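Local coordinates for protein ribonuclease J (Methanolobus psychrophilus R15, PDB 5HAB) that probably degrades RNA as an exoribonuclease of the beta-CASP group within the metallo-beta-lactamase superfamily, at residues A43-E48 with E464-E469; E418-L423 with E446-S451; E440-A445 with L456-N461. The protein carries 1 engineered substitution. All coordinates share one frame; numbering follows the deposited sequence.

Interaction 1: residues A43-E48 with E464-E469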
ATOM      1  N   ALA B  43      27.129 -20.245  11.238  1.00 23.85           N
ATOM      2  CA  ALA B  43      28.279 -21.008  11.705  1.00 34.03           C
ATOM      3  C   ALA B  43      29.545 -20.504  11.028  1.00 26.93           C
ATOM      4  O   ALA B  43      29.609 -20.416   9.809  1.00 32.18           O
ATOM      5  CB  ALA B  43      28.083 -22.505  11.447  1.00 27.79           C
ATOM      6  N   ILE B  44      30.538 -20.143  11.833  1.00 34.41           N
ATOM      7  CA  ILE B  44      31.818 -19.672  11.327  1.00 29.91           C
ATOM      8  C   ILE B  44      32.853 -20.776  11.501  1.00 39.00           C
ATOM      9  O   ILE B  44      33.207 -21.130  12.620  1.00 40.49           O
ATOM     10  CB  ILE B  44      32.279 -18.389  12.046  1.00 35.70           C
ATOM     11  CG1 ILE B  44      31.194 -17.307  12.005  1.00 32.65           C
ATOM     12  CG2 ILE B  44      33.590 -17.881  11.450  1.00 24.77           C
ATOM     13  CD1 ILE B  44      30.787 -16.901  10.608  1.00 29.63           C
ATOM     14  N   ARG B  45      33.357 -21.302  10.395  1.00 39.23           N
ATOM     15  CA  ARG B  45      34.355 -22.357  10.430  1.00 44.09           C
ATOM     16  C   ARG B  45      35.738 -21.756  10.215  1.00 37.83           C
ATOM     17  O   ARG B  45      35.961 -21.041   9.250  1.00 40.13           O
ATOM     18  CB  ARG B  45      34.063 -23.416   9.358  1.00 34.18           C
ATOM     19  CG  ARG B  45      35.077 -24.551   9.291  1.00 42.24           C
ATOM     20  CD  ARG B  45      34.673 -25.613   8.269  1.00 34.17           C
ATOM     21  NE  ARG B  45      34.523 -25.052   6.928  1.00 39.23           N
ATOM     22  CZ  ARG B  45      35.535 -24.694   6.142  1.00 47.04           C
ATOM     23  NH1 ARG B  45      36.787 -24.840   6.555  1.00 42.86           N
ATOM     24  NH2 ARG B  45      35.296 -24.189   4.939  1.00 45.16           N
ATOM     25  N   VAL B  46      36.651 -22.003  11.142  1.00 41.03           N
ATOM     26  CA  VAL B  46      38.052 -21.679  10.930  1.00 37.49           C
ATOM     27  C   VAL B  46      38.824 -22.993  10.834  1.00 47.64           C
ATOM     28  O   VAL B  46      39.011 -23.699  11.836  1.00 49.25           O
ATOM     29  CB  VAL B  46      38.600 -20.775  12.032  1.00 46.87           C
ATOM     30  CG1 VAL B  46      39.950 -20.203  11.617  1.00 41.95           C
ATOM     31  CG2 VAL B  46      37.612 -19.658  12.337  1.00 39.61           C
ATOM     32  N   ASN B  47      39.222 -23.329   9.612  1.00 45.83           N
ATOM     33  CA  ASN B  47      39.866 -24.601   9.301  1.00 48.12           C
ATOM     34  C   ASN B  47      38.952 -25.773   9.668  1.00 45.92           C
ATOM     35  O   ASN B  47      38.112 -26.175   8.863  1.00 53.90           O
ATOM     36  CB  ASN B  47      41.219 -24.685  10.008  1.00 39.09           C
ATOM     37  CG  ASN B  47      42.181 -23.616   9.520  1.00 37.87           C
ATOM     38  OD1 ASN B  47      42.183 -23.263   8.341  1.00 54.09           O
ATOM     39  ND2 ASN B  47      42.979 -23.073  10.428  1.00 38.43           N
ATOM     40  N   GLU B  48      39.102 -26.329  10.866  1.00 43.24           N
ATOM     41  CA  GLU B  48      38.247 -27.447  11.269  1.00 45.75           C
ATOM     42  C   GLU B  48      37.580 -27.209  12.621  1.00 41.88           C
ATOM     43  O   GLU B  48      36.972 -28.117  13.185  1.00 46.08           O
ATOM     44  CB  GLU B  48      39.037 -28.758  11.305  1.00 51.26           C
ATOM     45  CG  GLU B  48      39.683 -29.130   9.979  1.00 54.89           C
ATOM     46  CD  GLU B  48      40.150 -30.576   9.937  1.00 65.03           C
ATOM     47  OE1 GLU B  48      40.131 -31.175   8.840  1.00 67.86           O
ATOM     48  OE2 GLU B  48      40.546 -31.109  10.996  1.00 62.21           O
ATOM     49  N   GLU B 464      27.166 -22.830   2.265  1.00 30.90           N
ATOM     50  CA  GLU B 464      28.467 -22.475   2.823  1.00 29.99           C
ATOM     51  C   GLU B 464      29.337 -21.688   1.841  1.00 34.65           C
ATOM     52  O   GLU B 464      29.559 -22.109   0.706  1.00 33.10           O
ATOM     53  CB  GLU B 464      29.211 -23.733   3.285  1.00 36.17           C
ATOM     54  CG  GLU B 464      30.666 -23.487   3.702  1.00 37.00           C
ATOM     55  CD  GLU B 464      31.244 -24.630   4.533  1.00 50.34           C
ATOM     56  OE1 GLU B 464      30.652 -25.734   4.537  1.00 35.16           O
ATOM     57  OE2 GLU B 464      32.299 -24.427   5.172  1.00 32.26           O
ATOM     58  N   LEU B 465      29.795 -20.523   2.276  1.00 30.26           N
ATOM     59  CA  LEU B 465      30.747 -19.737   1.512  1.00 28.38           C
ATOM     60  C   LEU B 465      32.140 -20.130   1.981  1.00 40.64           C
ATOM     61  O   LEU B 465      32.439 -20.058   3.173  1.00 33.08           O
ATOM     62  CB  LEU B 465      30.514 -18.243   1.717  1.00 31.84           C
ATOM     63  CG  LEU B 465      31.551 -17.303   1.110  1.00 30.71           C
ATOM     64  CD1 LEU B 465      31.409 -17.249  -0.405  1.00 35.84           C
ATOM     65  CD2 LEU B 465      31.437 -15.914   1.725  1.00 29.25           C
ATOM     66  N   TYR B 466      32.985 -20.567   1.054  1.00 36.68           N
ATOM     67  CA  TYR B 466      34.354 -20.925   1.403  1.00 43.54           C
ATOM     68  C   TYR B 466      35.271 -19.773   1.033  1.00 38.16           C
ATOM     69  O   TYR B 466      35.240 -19.307  -0.096  1.00 40.13           O
ATOM     70  CB  TYR B 466      34.793 -22.191   0.669  1.00 41.09           C
ATOM     71  CG  TYR B 466      33.983 -23.434   0.977  1.00 36.10           C
ATOM     72  CD1 TYR B 466      32.718 -23.604   0.425  1.00 37.47           C
ATOM     73  CD2 TYR B 466      34.483 -24.443   1.793  1.00 34.12           C
ATOM     74  CE1 TYR B 466      31.968 -24.736   0.678  1.00 43.68           C
ATOM     75  CE2 TYR B 466      33.733 -25.588   2.053  1.00 41.08           C
ATOM     76  CZ  TYR B 466      32.474 -25.724   1.491  1.00 38.67           C
ATOM     77  OH  TYR B 466      31.711 -26.845   1.733  1.00 42.36           O
ATOM     78  N   ILE B 467      36.082 -19.317   1.978  1.00 38.38           N
ATOM     79  CA  ILE B 467      37.069 -18.276   1.723  1.00 36.71           C
ATOM     80  C   ILE B 467      38.466 -18.781   2.068  1.00 51.44           C
ATOM     81  O   ILE B 467      38.710 -19.185   3.196  1.00 50.96           O
ATOM     82  CB  ILE B 467      36.760 -17.002   2.515  1.00 35.57           C
ATOM     83  CG1 ILE B 467      35.369 -16.475   2.164  1.00 36.79           C
ATOM     84  CG2 ILE B 467      37.822 -15.939   2.242  1.00 40.81           C
ATOM     85  CD1 ILE B 467      34.957 -15.297   3.008  1.00 26.00           C
ATOM     86  N   GLU B 468      39.382 -18.760   1.108  1.00 48.53           N
ATOM     87  CA  GLU B 468      40.761 -19.128   1.396  1.00 49.36           C
ATOM     88  C   GLU B 468      41.599 -17.870   1.557  1.00 60.25           C
ATOM     89  O   GLU B 468      41.928 -17.223   0.565  1.00 49.10           O
ATOM     90  CB  GLU B 468      41.351 -19.989   0.278  1.00 46.53           C
ATOM     91  CG  GLU B 468      40.366 -20.456  -0.784  1.00 72.02           C
ATOM     92  CD  GLU B 468      39.716 -21.776  -0.427  1.00 70.71           C
ATOM     93  OE1 GLU B 468      40.298 -22.519   0.390  1.00 79.89           O
ATOM     94  OE2 GLU B 468      38.655 -22.097  -1.005  1.00 75.05           O
ATOM     95  N   GLU B 469      41.936 -17.500   2.790  1.00 46.95           N
ATOM     96  CA  GLU B 469      42.781 -16.322   2.977  1.00 58.85           C
ATOM     97  C   GLU B 469      44.276 -16.625   2.982  1.00 66.21           C
ATOM     98  O   GLU B 469      44.746 -17.510   3.707  1.00 61.78           O
ATOM     99  CB  GLU B 469      42.416 -15.619   4.286  1.00 57.40           C
ATOM    100  CG  GLU B 469      41.143 -14.805   4.215  1.00 76.42           C
ATOM    101  CD  GLU B 469      41.320 -13.490   3.479  1.00 61.02           C
ATOM    102  OE1 GLU B 469      42.176 -12.679   3.892  1.00 57.05           O
ATOM    103  OE2 GLU B 469      40.595 -13.268   2.488  1.00 69.06           O
TER
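OE2 of E464 takes two N-H groups from one arginine: NE of R45 reaches it at 2.9 Å and NH2 of R45 at 3.0 Å. The guanidinium therefore offers its side edge, with the oxygen almost exactly in its plane. NE meets OE2 nearly along the C-O axis, whereas NH2 comes from the anti side, 35° out of the carboxylate plane, since the two flat groups are turned 54° against each other. R45 leaves its strand extended and then bends at chi3 (58°), which turns the guanidinium across the E464 chain. NH1 of R45 hydrogen-bonds to the carbonyl O of N47 at 3.0 Å and also forms a salt bridge with E25, so three nitrogens fix the group's rotation. Y466 adds its ring obliquely, CD2 lying 3.3 Å from NH2 of R45, while CG of E464 lies over one ring face of Y466, offset toward the rim. A long arginine suits this place because it must span strand 24-32 to reach the E464 carboxylate. The arrangement is a cross-strand salt bridge between next-but-one strands in a mixed sheet of the metallo-beta-lactamase fold, where C-terminal strand 464-469 is the outermost strand within this chain.

Interaction 2: residues E418-L423 with E446-S451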
ATOM      1  N   GLU B 418      28.075   3.528   6.920  1.00 38.80           N
ATOM      2  CA  GLU B 418      29.182   3.907   7.786  1.00 39.17           C
ATOM      3  C   GLU B 418      29.869   2.689   8.413  1.00 39.86           C
ATOM      4  O   GLU B 418      31.092   2.678   8.575  1.00 48.98           O
ATOM      5  CB  GLU B 418      28.693   4.874   8.865  1.00 40.22           C
ATOM      6  CG  GLU B 418      28.192   6.192   8.276  1.00 60.23           C
ATOM      7  CD  GLU B 418      28.161   7.323   9.285  1.00 90.92           C
ATOM      8  OE1 GLU B 418      27.866   8.468   8.877  1.00 65.61           O
ATOM      9  OE2 GLU B 418      28.439   7.073  10.478  1.00 95.96           O
ATOM     10  N   LEU B 419      29.096   1.664   8.757  1.00 35.33           N
ATOM     11  CA  LEU B 419      29.682   0.420   9.263  1.00 40.82           C
ATOM     12  C   LEU B 419      30.634  -0.164   8.221  1.00 41.80           C
ATOM     13  O   LEU B 419      31.749  -0.591   8.533  1.00 40.89           O
ATOM     14  CB  LEU B 419      28.596  -0.599   9.615  1.00 33.63           C
ATOM     15  CG  LEU B 419      29.099  -1.977  10.065  1.00 39.41           C
ATOM     16  CD1 LEU B 419      29.903  -1.865  11.346  1.00 38.05           C
ATOM     17  CD2 LEU B 419      27.949  -2.949  10.249  1.00 28.75           C
ATOM     18  N   LEU B 420      30.175  -0.168   6.975  1.00 38.94           N
ATOM     19  CA  LEU B 420      30.951  -0.680   5.861  1.00 37.06           C
ATOM     20  C   LEU B 420      32.225   0.144   5.686  1.00 46.86           C
ATOM     21  O   LEU B 420      33.285  -0.400   5.377  1.00 46.43           O
ATOM     22  CB  LEU B 420      30.108  -0.658   4.586  1.00 40.05           C
ATOM     23  CG  LEU B 420      30.163  -1.876   3.671  1.00 43.43           C
ATOM     24  CD1 LEU B 420      30.097  -3.145   4.497  1.00 28.23           C
ATOM     25  CD2 LEU B 420      29.001  -1.830   2.699  1.00 31.26           C
ATOM     26  N   ARG B 421      32.131   1.452   5.911  1.00 39.45           N
ATOM     27  CA  ARG B 421      33.306   2.306   5.749  1.00 51.24           C
ATOM     28  C   ARG B 421      34.294   2.153   6.903  1.00 49.30           C
ATOM     29  O   ARG B 421      35.493   2.369   6.732  1.00 50.49           O
ATOM     30  CB  ARG B 421      32.896   3.775   5.627  1.00 49.18           C
ATOM     31  CG  ARG B 421      32.251   4.150   4.300  1.00 73.63           C
ATOM     32  CD  ARG B 421      32.218   5.668   4.093  1.00 71.73           C
ATOM     33  NE  ARG B 421      33.311   6.363   4.773  1.00 81.76           N
ATOM     34  CZ  ARG B 421      33.171   7.044   5.908  1.00 80.07           C
ATOM     35  NH1 ARG B 421      31.981   7.120   6.492  1.00 76.84           N
ATOM     36  NH2 ARG B 421      34.218   7.643   6.459  1.00 72.50           N
ATOM     37  N   MET B 422      33.801   1.742   8.065  1.00 43.00           N
ATOM     38  CA  MET B 422      34.669   1.568   9.221  1.00 38.15           C
ATOM     39  C   MET B 422      35.377   0.211   9.221  1.00 46.66           C
ATOM     40  O   MET B 422      36.594   0.138   9.389  1.00 42.38           O
ATOM     41  CB  MET B 422      33.864   1.745  10.510  1.00 48.42           C
ATOM     42  CG  MET B 422      33.496   3.194  10.799  1.00 54.26           C
ATOM     43  SD  MET B 422      32.678   3.421  12.391  1.00 53.87           S
ATOM     44  CE  MET B 422      31.104   2.624  12.080  1.00 57.84           C
ATOM     45  N   LEU B 423      34.619  -0.862   9.024  1.00 36.77           N
ATOM     46  CA  LEU B 423      35.192  -2.201   9.095  1.00 43.98           C
ATOM     47  C   LEU B 423      35.985  -2.558   7.844  1.00 38.74           C
ATOM     48  O   LEU B 423      36.843  -3.440   7.885  1.00 39.31           O
ATOM     49  CB  LEU B 423      34.093  -3.239   9.328  1.00 36.70           C
ATOM     50  CG  LEU B 423      33.550  -3.308  10.754  1.00 42.99           C
ATOM     51  CD1 LEU B 423      32.453  -4.360  10.864  1.00 30.96           C
ATOM     52  CD2 LEU B 423      34.686  -3.601  11.726  1.00 35.99           C
ATOM     53  N   GLU B 446      26.830  -2.380  -3.206  1.00 28.01           N
ATOM     54  CA  GLU B 446      27.357  -2.068  -4.531  1.00 34.31           C
ATOM     55  C   GLU B 446      27.686  -0.584  -4.626  1.00 34.37           C
ATOM     56  O   GLU B 446      28.726  -0.216  -5.177  1.00 34.84           O
ATOM     57  CB  GLU B 446      26.369  -2.464  -5.632  1.00 31.22           C
ATOM     58  CG  GLU B 446      26.211  -3.969  -5.813  1.00 27.18           C
ATOM     59  CD  GLU B 446      25.137  -4.326  -6.826  1.00 26.86           C
ATOM     60  OE1 GLU B 446      25.253  -5.386  -7.473  1.00 31.45           O
ATOM     61  OE2 GLU B 446      24.166  -3.556  -6.964  1.00 33.05           O
ATOM     62  N   ASP B 447      26.826   0.272  -4.075  1.00 32.00           N
ATOM     63  CA  ASP B 447      27.167   1.700  -4.030  1.00 27.96           C
ATOM     64  C   ASP B 447      28.467   1.933  -3.253  1.00 38.77           C
ATOM     65  O   ASP B 447      29.204   2.869  -3.541  1.00 38.29           O
ATOM     66  CB  ASP B 447      26.040   2.525  -3.407  1.00 27.50           C
ATOM     67  CG  ASP B 447      24.832   2.639  -4.308  1.00 35.23           C
ATOM     68  OD1 ASP B 447      24.950   2.306  -5.506  1.00 39.06           O
ATOM     69  OD2 ASP B 447      23.765   3.064  -3.814  1.00 53.81           O
ATOM     70  N   ALA B 448      28.757   1.067  -2.286  1.00 31.64           N
ATOM     71  CA  ALA B 448      29.944   1.227  -1.452  1.00 35.13           C
ATOM     72  C   ALA B 448      31.179   0.613  -2.109  1.00 33.26           C
ATOM     73  O   ALA B 448      32.254   0.594  -1.515  1.00 43.36           O
ATOM     74  CB  ALA B 448      29.720   0.609  -0.075  1.00 25.77           C
ATOM     75  N   GLY B 449      31.023   0.093  -3.323  1.00 32.39           N
ATOM     76  CA  GLY B 449      32.152  -0.466  -4.049  1.00 22.72           C
ATOM     77  C   GLY B 449      32.243  -1.983  -4.113  1.00 36.20           C
ATOM     78  O   GLY B 449      33.136  -2.519  -4.763  1.00 28.96           O
ATOM     79  N   TYR B 450      31.329  -2.689  -3.449  1.00 28.90           N
ATOM     80  CA  TYR B 450      31.366  -4.154  -3.463  1.00 28.39           C
ATOM     81  C   TYR B 450      30.699  -4.729  -4.708  1.00 28.69           C
ATOM     82  O   TYR B 450      29.892  -4.066  -5.358  1.00 37.21           O
ATOM     83  CB  TYR B 450      30.731  -4.711  -2.187  1.00 30.41           C
ATOM     84  CG  TYR B 450      31.578  -4.408  -0.976  1.00 30.60           C
ATOM     85  CD1 TYR B 450      31.514  -3.170  -0.345  1.00 38.91           C
ATOM     86  CD2 TYR B 450      32.478  -5.342  -0.491  1.00 34.65           C
ATOM     87  CE1 TYR B 450      32.310  -2.883   0.751  1.00 31.53           C
ATOM     88  CE2 TYR B 450      33.276  -5.066   0.600  1.00 28.86           C
ATOM     89  CZ  TYR B 450      33.191  -3.837   1.216  1.00 28.76           C
ATOM     90  OH  TYR B 450      33.986  -3.572   2.309  1.00 29.97           O
ATOM     91  N   SER B 451      31.082  -5.952  -5.060  1.00 27.74           N
ATOM     92  CA  SER B 451      30.599  -6.593  -6.277  1.00 29.20           C
ATOM     93  C   SER B 451      30.010  -7.978  -5.991  1.00 38.41           C
ATOM     94  O   SER B 451      30.666  -8.812  -5.362  1.00 34.61           O
ATOM     95  CB  SER B 451      31.744  -6.684  -7.292  1.00 23.95           C
ATOM     96  OG  SER B 451      31.386  -7.478  -8.409  1.00 47.00           O
TER
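L420 lays its branched end against the ring of Y450 and the methyl of A448, touching both at once. Its CG stands 3.8 Å from CE1 of Y450, and its CD2 lies 3.8 Å from CB of A448 while also coming within 4.0 Å of CE1 of Y450. One methyl thus serves both partners. The leucine and tyrosine side chains run past each other in opposite directions, and the ring is met obliquely. A chi1 of -136°, away from the usual staggered values, turns the L420 branch into this position. The small side chain of A448 suits its place, for the CA atoms of L420 and A448 are only 7.6 Å apart. Just beyond it, helix 435-447 ends in a Schellman motif: G449 takes a positive phi of 104°, a conformation that glycine adopts easily, and the chain turns so that Y450 can reach back toward helix 413-423. Tyrosine fits because its ring supplies the apolar surface for L420 while its OH hydrogen-bonds to the carbonyl O of P425, just past that helix. L420 also packs on Y441 and M444 of helix 435-447 and on L225 of strand 222-228. The contact therefore joins the C-terminal parts of two helices, with L420 lying between helix 435-447 and the sheet strand 222-228.

Interaction 3: residues E440-A445 with L456-N461. With SO4 (sulfate ion), chain M.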
ATOM      1  N   GLU B 440      18.024  -5.366  -1.006  1.00 28.87           N
ATOM      2  CA  GLU B 440      18.224  -3.972  -0.590  1.00 31.82           C
ATOM      3  C   GLU B 440      19.684  -3.771  -0.180  1.00 31.09           C
ATOM      4  O   GLU B 440      20.385  -2.845  -0.665  1.00 28.48           O
ATOM      5  CB  GLU B 440      17.320  -3.603   0.590  1.00 28.49           C
ATOM      6  CG  GLU B 440      15.866  -4.039   0.474  1.00 49.87           C
ATOM      7  CD  GLU B 440      15.029  -3.112  -0.373  1.00 63.40           C
ATOM      8  OE1 GLU B 440      15.534  -2.040  -0.771  1.00 67.57           O
ATOM      9  OE2 GLU B 440      13.854  -3.455  -0.625  1.00 78.81           O
ATOM     10  N   TYR B 441      20.145  -4.665   0.700  1.00 25.47           N
ATOM     11  CA  TYR B 441      21.499  -4.542   1.224  1.00 26.59           C
ATOM     12  C   TYR B 441      22.511  -4.567   0.086  1.00 22.28           C
ATOM     13  O   TYR B 441      23.463  -3.790   0.080  1.00 28.75           O
ATOM     14  CB  TYR B 441      21.843  -5.652   2.234  1.00 19.77           C
ATOM     15  CG  TYR B 441      23.195  -5.390   2.853  1.00 21.88           C
ATOM     16  CD1 TYR B 441      24.367  -5.816   2.231  1.00 24.73           C
ATOM     17  CD2 TYR B 441      23.305  -4.654   4.023  1.00 29.67           C
ATOM     18  CE1 TYR B 441      25.609  -5.534   2.774  1.00 29.79           C
ATOM     19  CE2 TYR B 441      24.540  -4.385   4.585  1.00 33.06           C
ATOM     20  CZ  TYR B 441      25.688  -4.822   3.951  1.00 24.82           C
ATOM     21  OH  TYR B 441      26.917  -4.539   4.495  1.00 29.93           O
ATOM     22  N   ILE B 442      22.286  -5.461  -0.870  1.00 22.66           N
ATOM     23  CA  ILE B 442      23.183  -5.667  -1.999  1.00 24.27           C
ATOM     24  C   ILE B 442      23.327  -4.384  -2.795  1.00 32.78           C
ATOM     25  O   ILE B 442      24.437  -4.018  -3.187  1.00 28.19           O
ATOM     26  CB  ILE B 442      22.676  -6.818  -2.898  1.00 28.09           C
ATOM     27  CG1 ILE B 442      22.981  -8.178  -2.264  1.00 30.22           C
ATOM     28  CG2 ILE B 442      23.261  -6.714  -4.310  1.00 27.31           C
ATOM     29  CD1 ILE B 442      22.242  -9.324  -2.910  1.00 25.87           C
ATOM     30  N   GLN B 443      22.213  -3.692  -3.031  1.00 26.24           N
ATOM     31  CA  GLN B 443      22.298  -2.438  -3.790  1.00 34.51           C
ATOM     32  C   GLN B 443      23.102  -1.380  -3.024  1.00 41.10           C
ATOM     33  O   GLN B 443      23.988  -0.702  -3.596  1.00 28.54           O
ATOM     34  CB  GLN B 443      20.901  -1.925  -4.141  1.00 26.13           C
ATOM     35  CG  GLN B 443      20.209  -2.828  -5.163  1.00 39.77           C
ATOM     36  CD  GLN B 443      18.823  -2.361  -5.546  1.00 45.75           C
ATOM     37  OE1 GLN B 443      17.958  -2.157  -4.692  1.00 44.59           O
ATOM     38  NE2 GLN B 443      18.600  -2.194  -6.847  1.00 49.57           N
ATOM     39  N   MET B 444      22.821  -1.258  -1.728  1.00 29.67           N
ATOM     40  CA  MET B 444      23.637  -0.365  -0.899  1.00 27.00           C
ATOM     41  C   MET B 444      25.143  -0.702  -0.961  1.00 36.37           C
ATOM     42  O   MET B 444      25.978   0.183  -1.148  1.00 30.54           O
ATOM     43  CB  MET B 444      23.148  -0.401   0.552  1.00 28.03           C
ATOM     44  CG  MET B 444      23.847   0.578   1.488  1.00 28.77           C
ATOM     45  SD  MET B 444      25.447   0.004   2.116  1.00 33.37           S
ATOM     46  CE  MET B 444      24.972  -1.529   2.909  1.00 30.27           C
ATOM     47  N   ALA B 445      25.485  -1.978  -0.817  1.00 29.81           N
ATOM     48  CA  ALA B 445      26.883  -2.400  -0.779  1.00 30.56           C
ATOM     49  C   ALA B 445      27.567  -2.174  -2.120  1.00 30.96           C
ATOM     50  O   ALA B 445      28.748  -1.825  -2.170  1.00 35.22           O
ATOM     51  CB  ALA B 445      26.993  -3.866  -0.370  1.00 23.07           C
ATOM     52  N   LEU B 456      30.904  -9.671  -2.357  1.00 30.00           N
ATOM     53  CA  LEU B 456      29.585  -9.509  -1.761  1.00 27.49           C
ATOM     54  C   LEU B 456      28.806 -10.777  -2.059  1.00 27.99           C
ATOM     55  O   LEU B 456      28.725 -11.188  -3.214  1.00 29.14           O
ATOM     56  CB  LEU B 456      28.880  -8.273  -2.337  1.00 21.31           C
ATOM     57  CG  LEU B 456      27.391  -8.070  -2.037  1.00 29.47           C
ATOM     58  CD1 LEU B 456      27.149  -7.729  -0.574  1.00 23.65           C
ATOM     59  CD2 LEU B 456      26.798  -7.008  -2.948  1.00 24.45           C
ATOM     60  N   HIS B 457      28.252 -11.415  -1.032  1.00 29.79           N
ATOM     61  CA  HIS B 457      27.730 -12.766  -1.217  1.00 28.06           C
ATOM     62  C   HIS B 457      26.319 -12.982  -0.693  1.00 28.50           C
ATOM     63  O   HIS B 457      26.006 -12.700   0.465  1.00 34.85           O
ATOM     64  CB  HIS B 457      28.693 -13.770  -0.586  1.00 31.65           C
ATOM     65  CG  HIS B 457      30.111 -13.550  -0.996  1.00 31.43           C
ATOM     66  ND1 HIS B 457      30.652 -14.116  -2.131  1.00 33.34           N
ATOM     67  CD2 HIS B 457      31.083 -12.773  -0.463  1.00 27.37           C
ATOM     68  CE1 HIS B 457      31.904 -13.719  -2.264  1.00 31.81           C
ATOM     69  NE2 HIS B 457      32.191 -12.903  -1.265  1.00 32.78           N
ATOM     70  N   LEU B 458      25.478 -13.506  -1.575  1.00 24.69           N
ATOM     71  CA  LEU B 458      24.096 -13.814  -1.259  1.00 27.98           C
ATOM     72  C   LEU B 458      23.958 -15.292  -0.910  1.00 27.06           C
ATOM     73  O   LEU B 458      24.049 -16.153  -1.783  1.00 28.66           O
ATOM     74  CB  LEU B 458      23.186 -13.454  -2.440  1.00 20.10           C
ATOM     75  CG  LEU B 458      21.707 -13.808  -2.306  1.00 26.94           C
ATOM     76  CD1 LEU B 458      21.125 -13.235  -1.015  1.00 24.20           C
ATOM     77  CD2 LEU B 458      20.922 -13.332  -3.515  1.00 20.51           C
ATOM     78  N   LEU B 459      23.792 -15.579   0.375  1.00 28.96           N
ATOM     79  CA  LEU B 459      23.616 -16.950   0.845  1.00 25.05           C
ATOM     80  C   LEU B 459      22.155 -17.307   1.137  1.00 30.24           C
ATOM     81  O   LEU B 459      21.389 -16.483   1.647  1.00 27.77           O
ATOM     82  CB  LEU B 459      24.455 -17.182   2.105  1.00 31.89           C
ATOM     83  CG  LEU B 459      25.968 -17.018   1.985  1.00 35.23           C
ATOM     84  CD1 LEU B 459      26.648 -17.498   3.254  1.00 24.74           C
ATOM     85  CD2 LEU B 459      26.480 -17.788   0.773  1.00 43.60           C
ATOM     86  N   ARG B 460      21.793 -18.551   0.837  1.00 28.96           N
ATOM     87  CA  ARG B 460      20.512 -19.131   1.235  1.00 23.51           C
ATOM     88  C   ARG B 460      20.753 -20.084   2.412  1.00 30.51           C
ATOM     89  O   ARG B 460      21.876 -20.549   2.599  1.00 31.18           O
ATOM     90  CB  ARG B 460      19.867 -19.875   0.059  1.00 26.33           C
ATOM     91  CG  ARG B 460      19.754 -19.054  -1.224  1.00 33.72           C
ATOM     92  CD  ARG B 460      18.717 -17.958  -1.084  1.00 30.18           C
ATOM     93  NE  ARG B 460      17.362 -18.458  -1.295  1.00 32.37           N
ATOM     94  CZ  ARG B 460      16.279 -17.951  -0.715  1.00 27.10           C
ATOM     95  NH1 ARG B 460      16.392 -16.944   0.147  1.00 19.06           N
ATOM     96  NH2 ARG B 460      15.084 -18.464  -0.977  1.00 28.67           N
ATOM     97  N   ASN B 461      19.715 -20.381   3.196  1.00 31.53           N
ATOM     98  CA  ASN B 461      19.837 -21.355   4.288  1.00 35.35           C
ATOM     99  C   ASN B 461      20.465 -22.655   3.785  1.00 32.31           C
ATOM    100  O   ASN B 461      20.045 -23.202   2.764  1.00 26.30           O
ATOM    101  CB  ASN B 461      18.472 -21.677   4.923  1.00 32.61           C
ATOM    102  CG  ASN B 461      17.881 -20.513   5.713  1.00 31.64           C
ATOM    103  OD1 ASN B 461      18.595 -19.657   6.232  1.00 28.58           O
ATOM    104  ND2 ASN B 461      16.560 -20.500   5.826  1.00 27.00           N
TER
HETATM  105  S   SO4 M 505      29.565 -16.561  -4.890  1.00 70.22           S
HETATM  106  O1  SO4 M 505      29.655 -15.407  -4.003  1.00 50.20           O
HETATM  107  O2  SO4 M 505      30.494 -16.386  -6.003  1.00 75.78           O
HETATM  108  O3  SO4 M 505      28.200 -16.677  -5.402  1.00 73.43           O
HETATM  109  O4  SO4 M 505      29.913 -17.773  -4.151  1.00 62.55           O
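L456 alone meets three residues of helix 435-447, although it lies on a connection without regular structure. In this part of the metallo-beta-lactamase fold, that connection leads from the helix to strand 464-469, and successive residues turn differently: L456 points toward the helix, H457 away from it. CD2 of L456 sits 3.8 Å from CG2 of I442 and also nears A445, while CD1 faces A445 and the edge of Y441. The short side chain of A445, its CB 3.9 Å from CD1 of L456, lets the leucine come close. A chi1 of 169° swings the L456 branch away from the backbone N, so that the methyls lie against I442 and A445. Beta-branched I442 suits a place with neighbours on several sides: it also packs on I435 of the third subunit, another copy of this protein, while L458 touches L458 of that subunit. On the far side of the connection, H457 lies beside a sulfate ion, probably from the crystallisation liquor; the 2.5 Å from ND1 of H457 to O1 is too short to trust in detail. Toward L456, Y441 turns its ring edge, with CE1 4.3 Å from CD1 of L456. Farther along, CD1 of I442 meets CD2 of L458 at 4.3 Å.

How the interactions relate
Interactions 1 and 2 are both partly buried, interaction 3 is buried. Their chemistry follows their place: interaction 1 is a salt bridge reaching the sheet's outer strand, whereas interactions 2 and 3 share helix 435-447 and are apolar, set where that helix meets its neighbours. The two helix contacts merge: Y450 N lies 3.0 Å from A445 O in a probable hydrogen bond, CB of Y450 packs on CB of L456, and CD1 of L420 lies against OH of Y441. Interaction 3 also touches interaction 1, where CD1 of L465 approaches ND1 of H457 at 3.7 Å. Interactions 1 and 2 do not touch; 456-461 bridges them on the way from helix to final strand.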